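Local coordinates for protein Old Yellow Enzyme (Pichia, PDB 6AGZ) that probably reduces the activated carbon-carbon double bond of enone compounds asymmetrically, using a bound flavin mononucleotide as the redox cofactor, at residues T35-D47 and Y78-A92. Residues are numbered along the deposited sequence; the frame is centred on the assembly and turned at random.
Sequences TRFRNTSDFVATD and YQNGPMIYTDRQVEA. With FMN (flavin mononucleotide), chain C.
N39 and N80 pair across two segments of the flavin-binding TIM barrel: 35-47 is a loop after the first barrel strand, and 78-92 is the end of the connection after the second strand together with the start of helix 87-102. N80 ND2 gives a nearly straight bond to N39 O (2.8 Å, 166° at the hydrogen), with the acceptor in its amide plane. In return N39 ND2 reaches N80 O at 3.3 Å from above the carbonyl plane, and its amide lies across P82. E67 OE1 takes a bond from the same ND2 and a water donates to OD1, which together should hold the amide's rotation.

F43 presses its ring edge on the Y78-G81 type II turn, CE1 lying 3.3 Å from Y78 O, while S41 O sits over the centre of one face. M83 CE, brought round by a bend at chi3 (-69°), touches F43 CD2. Farther along, V44 CG1 lies over one face of the R88 guanidinium, whose NH1 forms a salt bridge with D42 OD2, though the hydrogen bond within it is weak and bent; the C-terminal A405 takes R88 NE. A45 CB meets A92 CB at 3.8 Å.

Nearer the flavin, F37 CE1 packs on Y78 CB, and T35 CG2 lies over one face of the F37 ring. On its other branch, T35 OG1 donates to FMN O4 at 2.6 Å.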
# COMPACT_ATOMS: atom_id res chain seq x y z
N THR A 35 19.96 -5.83 -20.27
CA THR A 35 21.03 -6.81 -20.38
C THR A 35 21.15 -7.31 -21.82
O THR A 35 20.15 -7.69 -22.44
CB THR A 35 20.76 -7.98 -19.44
OG1 THR A 35 20.88 -7.54 -18.08
CG2 THR A 35 21.75 -9.12 -19.69
N ARG A 36 22.37 -7.31 -22.35
CA ARG A 36 22.62 -7.73 -23.72
C ARG A 36 23.73 -8.76 -23.88
O ARG A 36 23.79 -9.40 -24.94
CB ARG A 36 22.95 -6.51 -24.60
CG ARG A 36 21.90 -5.41 -24.58
CD ARG A 36 20.55 -5.92 -25.06
NE ARG A 36 20.62 -6.54 -26.38
CZ ARG A 36 20.61 -5.86 -27.52
NH1 ARG A 36 20.53 -4.53 -27.51
NH2 ARG A 36 20.68 -6.50 -28.68
N PHE A 37 24.61 -8.93 -22.89
CA PHE A 37 25.67 -9.95 -22.93
C PHE A 37 26.64 -9.72 -24.09
O PHE A 37 26.97 -10.63 -24.84
CB PHE A 37 25.08 -11.36 -22.98
CG PHE A 37 24.30 -11.74 -21.76
CD1 PHE A 37 24.78 -11.45 -20.49
CD2 PHE A 37 23.08 -12.38 -21.88
CE1 PHE A 37 24.07 -11.80 -19.37
CE2 PHE A 37 22.35 -12.74 -20.75
CZ PHE A 37 22.85 -12.45 -19.50
N ARG A 38 27.10 -8.47 -24.22
CA ARG A 38 28.11 -8.13 -25.21
C ARG A 38 29.45 -7.77 -24.57
O ARG A 38 30.28 -7.10 -25.19
CB ARG A 38 27.63 -6.98 -26.10
CG ARG A 38 27.02 -7.43 -27.43
CD ARG A 38 25.69 -8.14 -27.24
NE ARG A 38 25.03 -8.41 -28.51
CZ ARG A 38 23.76 -8.79 -28.63
NH1 ARG A 38 23.01 -8.94 -27.54
NH2 ARG A 38 23.23 -9.01 -29.82
N ASN A 39 29.67 -8.21 -23.34
CA ASN A 39 30.97 -8.11 -22.70
C ASN A 39 31.83 -9.31 -23.08
O ASN A 39 31.35 -10.29 -23.65
CB ASN A 39 30.83 -8.03 -21.18
CG ASN A 39 29.94 -6.89 -20.73
OD1 ASN A 39 30.42 -5.82 -20.35
ND2 ASN A 39 28.63 -7.11 -20.76
N THR A 40 33.12 -9.22 -22.77
CA THR A 40 34.00 -10.36 -22.99
C THR A 40 33.66 -11.48 -22.01
O THR A 40 32.89 -11.31 -21.06
CB THR A 40 35.46 -9.95 -22.83
OG1 THR A 40 35.70 -9.53 -21.48
CG2 THR A 40 35.80 -8.81 -23.78
N SER A 41 34.24 -12.66 -22.26
CA SER A 41 34.14 -13.74 -21.29
C SER A 41 34.80 -13.37 -19.97
O SER A 41 34.50 -13.98 -18.94
CB SER A 41 34.76 -15.02 -21.85
OG SER A 41 36.16 -14.91 -21.96
N ASP A 42 35.68 -12.37 -19.99
CA ASP A 42 36.29 -11.80 -18.79
C ASP A 42 35.40 -10.78 -18.11
O ASP A 42 35.82 -10.18 -17.11
CB ASP A 42 37.63 -11.14 -19.15
CG ASP A 42 38.81 -11.86 -18.54
OD1 ASP A 42 38.62 -12.98 -18.02
OD2 ASP A 42 39.92 -11.30 -18.58
N PHE A 43 34.19 -10.55 -18.63
CA PHE A 43 33.24 -9.56 -18.11
C PHE A 43 33.78 -8.14 -18.26
O PHE A 43 33.57 -7.29 -17.40
CB PHE A 43 32.86 -9.86 -16.66
CG PHE A 43 32.60 -11.31 -16.38
CD1 PHE A 43 31.48 -11.94 -16.90
CD2 PHE A 43 33.48 -12.04 -15.60
CE1 PHE A 43 31.24 -13.28 -16.65
CE2 PHE A 43 33.24 -13.38 -15.34
CZ PHE A 43 32.12 -14.00 -15.87
N VAL A 44 34.46 -7.87 -19.37
CA VAL A 44 35.02 -6.56 -19.68
C VAL A 44 34.18 -5.92 -20.78
O VAL A 44 33.82 -6.59 -21.76
CB VAL A 44 36.50 -6.66 -20.09
CG1 VAL A 44 37.08 -5.27 -20.35
CG2 VAL A 44 37.30 -7.39 -19.02
N ALA A 45 33.88 -4.64 -20.62
CA ALA A 45 33.11 -3.92 -21.62
C ALA A 45 33.89 -3.81 -22.93
O ALA A 45 35.12 -3.73 -22.93
CB ALA A 45 32.73 -2.52 -21.12
N THR A 46 33.16 -3.80 -24.04
CA THR A 46 33.76 -3.89 -25.36
C THR A 46 33.54 -2.61 -26.16
O THR A 46 32.71 -1.77 -25.82
CB THR A 46 33.20 -5.09 -26.14
OG1 THR A 46 31.77 -4.98 -26.21
CG2 THR A 46 33.57 -6.39 -25.45
N ASP A 47 34.32 -2.49 -27.25
CA ASP A 47 34.14 -1.37 -28.17
C ASP A 47 32.74 -1.35 -28.75
O ASP A 47 32.17 -0.27 -29.00
CB ASP A 47 35.19 -1.46 -29.29
CG ASP A 47 35.21 -2.83 -29.96
OD1 ASP A 47 34.56 -3.76 -29.43
OD2 ASP A 47 35.88 -2.97 -31.00
N TYR A 78 26.58 -14.70 -15.17
CA TYR A 78 26.14 -15.12 -16.49
C TYR A 78 27.29 -14.91 -17.46
O TYR A 78 28.08 -13.97 -17.31
CB TYR A 78 24.91 -14.34 -16.97
CG TYR A 78 23.64 -14.62 -16.19
CD1 TYR A 78 23.32 -15.90 -15.76
CD2 TYR A 78 22.76 -13.58 -15.89
CE1 TYR A 78 22.16 -16.14 -15.04
CE2 TYR A 78 21.60 -13.82 -15.17
CZ TYR A 78 21.31 -15.10 -14.76
OH TYR A 78 20.15 -15.34 -14.05
N GLN A 79 27.40 -15.80 -18.45
CA GLN A 79 28.50 -15.69 -19.40
C GLN A 79 28.39 -14.39 -20.18
O GLN A 79 27.31 -14.02 -20.66
CB GLN A 79 28.53 -16.90 -20.34
CG GLN A 79 27.25 -17.13 -21.13
CD GLN A 79 27.31 -18.42 -21.94
OE1 GLN A 79 28.28 -18.68 -22.64
NE2 GLN A 79 26.26 -19.23 -21.83
N ASN A 80 29.52 -13.68 -20.28
CA ASN A 80 29.62 -12.41 -21.01
C ASN A 80 28.76 -11.31 -20.39
O ASN A 80 28.34 -10.38 -21.08
CB ASN A 80 29.28 -12.60 -22.49
CG ASN A 80 30.19 -13.61 -23.17
OD1 ASN A 80 29.98 -14.82 -23.06
ND2 ASN A 80 31.21 -13.12 -23.86
N GLY A 81 28.50 -11.41 -19.09
CA GLY A 81 27.87 -10.33 -18.37
C GLY A 81 28.86 -9.25 -18.02
O GLY A 81 30.07 -9.37 -18.23
N PRO A 82 28.34 -8.14 -17.49
CA PRO A 82 29.21 -7.02 -17.12
C PRO A 82 29.66 -7.08 -15.66
O PRO A 82 29.04 -7.72 -14.81
CB PRO A 82 28.31 -5.79 -17.36
CG PRO A 82 26.91 -6.35 -17.65
CD PRO A 82 26.92 -7.80 -17.32
N MET A 83 30.75 -6.37 -15.39
CA MET A 83 31.30 -6.30 -14.04
C MET A 83 32.07 -5.00 -13.88
O MET A 83 32.64 -4.47 -14.84
CB MET A 83 32.20 -7.51 -13.74
CG MET A 83 32.46 -7.73 -12.25
SD MET A 83 33.48 -9.18 -11.91
CE MET A 83 32.35 -10.50 -12.37
N ILE A 84 32.08 -4.48 -12.65
CA ILE A 84 32.74 -3.22 -12.32
C ILE A 84 33.77 -3.48 -11.22
O ILE A 84 34.02 -2.63 -10.35
CB ILE A 84 31.69 -2.16 -11.92
CG1 ILE A 84 32.30 -0.75 -11.81
CG2 ILE A 84 30.94 -2.57 -10.64
CD1 ILE A 84 32.43 -0.04 -13.14
N TYR A 85 34.39 -4.66 -11.25
CA TYR A 85 35.20 -5.14 -10.13
C TYR A 85 36.70 -4.93 -10.34
O TYR A 85 37.35 -4.26 -9.54
CB TYR A 85 34.89 -6.63 -9.89
CG TYR A 85 35.53 -7.20 -8.64
CD1 TYR A 85 35.07 -6.85 -7.38
CD2 TYR A 85 36.57 -8.11 -8.73
CE1 TYR A 85 35.64 -7.38 -6.24
CE2 TYR A 85 37.15 -8.65 -7.60
CZ TYR A 85 36.68 -8.28 -6.36
OH TYR A 85 37.25 -8.81 -5.23
N THR A 86 37.26 -5.49 -11.42
CA THR A 86 38.70 -5.41 -11.61
C THR A 86 39.09 -4.04 -12.18
O THR A 86 38.25 -3.25 -12.60
CB THR A 86 39.19 -6.52 -12.54
OG1 THR A 86 38.73 -6.28 -13.87
CG2 THR A 86 38.68 -7.87 -12.06
N ASP A 87 40.40 -3.78 -12.18
CA ASP A 87 40.90 -2.52 -12.72
C ASP A 87 40.53 -2.37 -14.20
O ASP A 87 40.07 -1.30 -14.62
CB ASP A 87 42.42 -2.42 -12.53
CG ASP A 87 42.81 -2.09 -11.10
OD1 ASP A 87 41.90 -1.85 -10.28
OD2 ASP A 87 44.02 -2.07 -10.81
N ARG A 88 40.72 -3.43 -14.98
CA ARG A 88 40.40 -3.38 -16.41
C ARG A 88 38.94 -3.03 -16.64
O ARG A 88 38.61 -2.17 -17.47
CB ARG A 88 40.75 -4.71 -17.07
CG ARG A 88 42.24 -4.99 -17.16
CD ARG A 88 42.54 -6.36 -17.78
NE ARG A 88 41.96 -6.51 -19.12
CZ ARG A 88 41.07 -7.43 -19.44
NH1 ARG A 88 40.64 -8.30 -18.53
NH2 ARG A 88 40.60 -7.50 -20.68
N GLN A 89 38.04 -3.69 -15.90
CA GLN A 89 36.61 -3.43 -16.05
C GLN A 89 36.28 -1.98 -15.73
O GLN A 89 35.51 -1.33 -16.46
CB GLN A 89 35.82 -4.38 -15.15
CG GLN A 89 36.04 -5.86 -15.45
CD GLN A 89 35.66 -6.76 -14.28
OE1 GLN A 89 35.24 -6.29 -13.23
NE2 GLN A 89 35.82 -8.07 -14.48
N VAL A 90 36.88 -1.43 -14.67
CA VAL A 90 36.62 -0.04 -14.29
C VAL A 90 37.17 0.91 -15.35
O VAL A 90 36.57 1.96 -15.63
CB VAL A 90 37.21 0.25 -12.90
CG1 VAL A 90 37.07 1.72 -12.56
CG2 VAL A 90 36.52 -0.61 -11.85
N GLU A 91 38.30 0.56 -15.96
CA GLU A 91 38.83 1.38 -17.05
C GLU A 91 37.87 1.41 -18.23
O GLU A 91 37.53 2.48 -18.75
CB GLU A 91 40.20 0.84 -17.50
CG GLU A 91 41.27 0.84 -16.43
CD GLU A 91 42.48 0.01 -16.83
OE1 GLU A 91 43.10 0.31 -17.87
OE2 GLU A 91 42.81 -0.95 -16.10
N ALA A 92 37.40 0.23 -18.66
CA ALA A 92 36.48 0.16 -19.80
C ALA A 92 35.21 0.95 -19.53
O ALA A 92 34.80 1.80 -20.34
CB ALA A 92 36.16 -1.30 -20.11
N1 FMN C . 15.63 -4.58 -16.20
C2 FMN C . 16.56 -4.43 -15.19
O2 FMN C . 16.25 -3.87 -14.14
N3 FMN C . 17.85 -4.92 -15.35
C4 FMN C . 18.20 -5.55 -16.52
O4 FMN C . 19.34 -5.98 -16.67
C4A FMN C . 17.27 -5.69 -17.54
N5 FMN C . 17.62 -6.32 -18.71
C5A FMN C . 16.70 -6.47 -19.72
C6 FMN C . 17.07 -7.10 -20.90
C7 FMN C . 16.15 -7.26 -21.93
C7M FMN C . 16.55 -7.94 -23.20
C8 FMN C . 14.86 -6.77 -21.78
C8M FMN C . 13.86 -6.94 -22.89
C9 FMN C . 14.49 -6.14 -20.60
C9A FMN C . 15.41 -5.98 -19.57
N10 FMN C . 15.05 -5.35 -18.39
C10 FMN C . 15.98 -5.21 -17.38
C1' FMN C . 13.66 -4.81 -18.22
C2' FMN C . 13.62 -3.42 -18.85
O2' FMN C . 14.52 -2.58 -18.16
C3' FMN C . 12.22 -2.79 -18.86
O3' FMN C . 11.77 -2.59 -17.54
C4' FMN C . 11.24 -3.67 -19.62
O4' FMN C . 11.81 -4.07 -20.85
C5' FMN C . 9.93 -2.94 -19.91
O5' FMN C . 10.20 -1.73 -20.58
P FMN C . 9.81 -1.57 -22.14
O1P FMN C . 8.36 -1.94 -22.32
O2P FMN C . 10.03 -0.14 -22.57
O3P FMN C . 10.69 -2.49 -22.96
O HOH W 1 31.83 -5.17 -18.02
O HOH W 2 31.72 -15.39 -19.36
O HOH W 3 34.04 -3.56 -18.05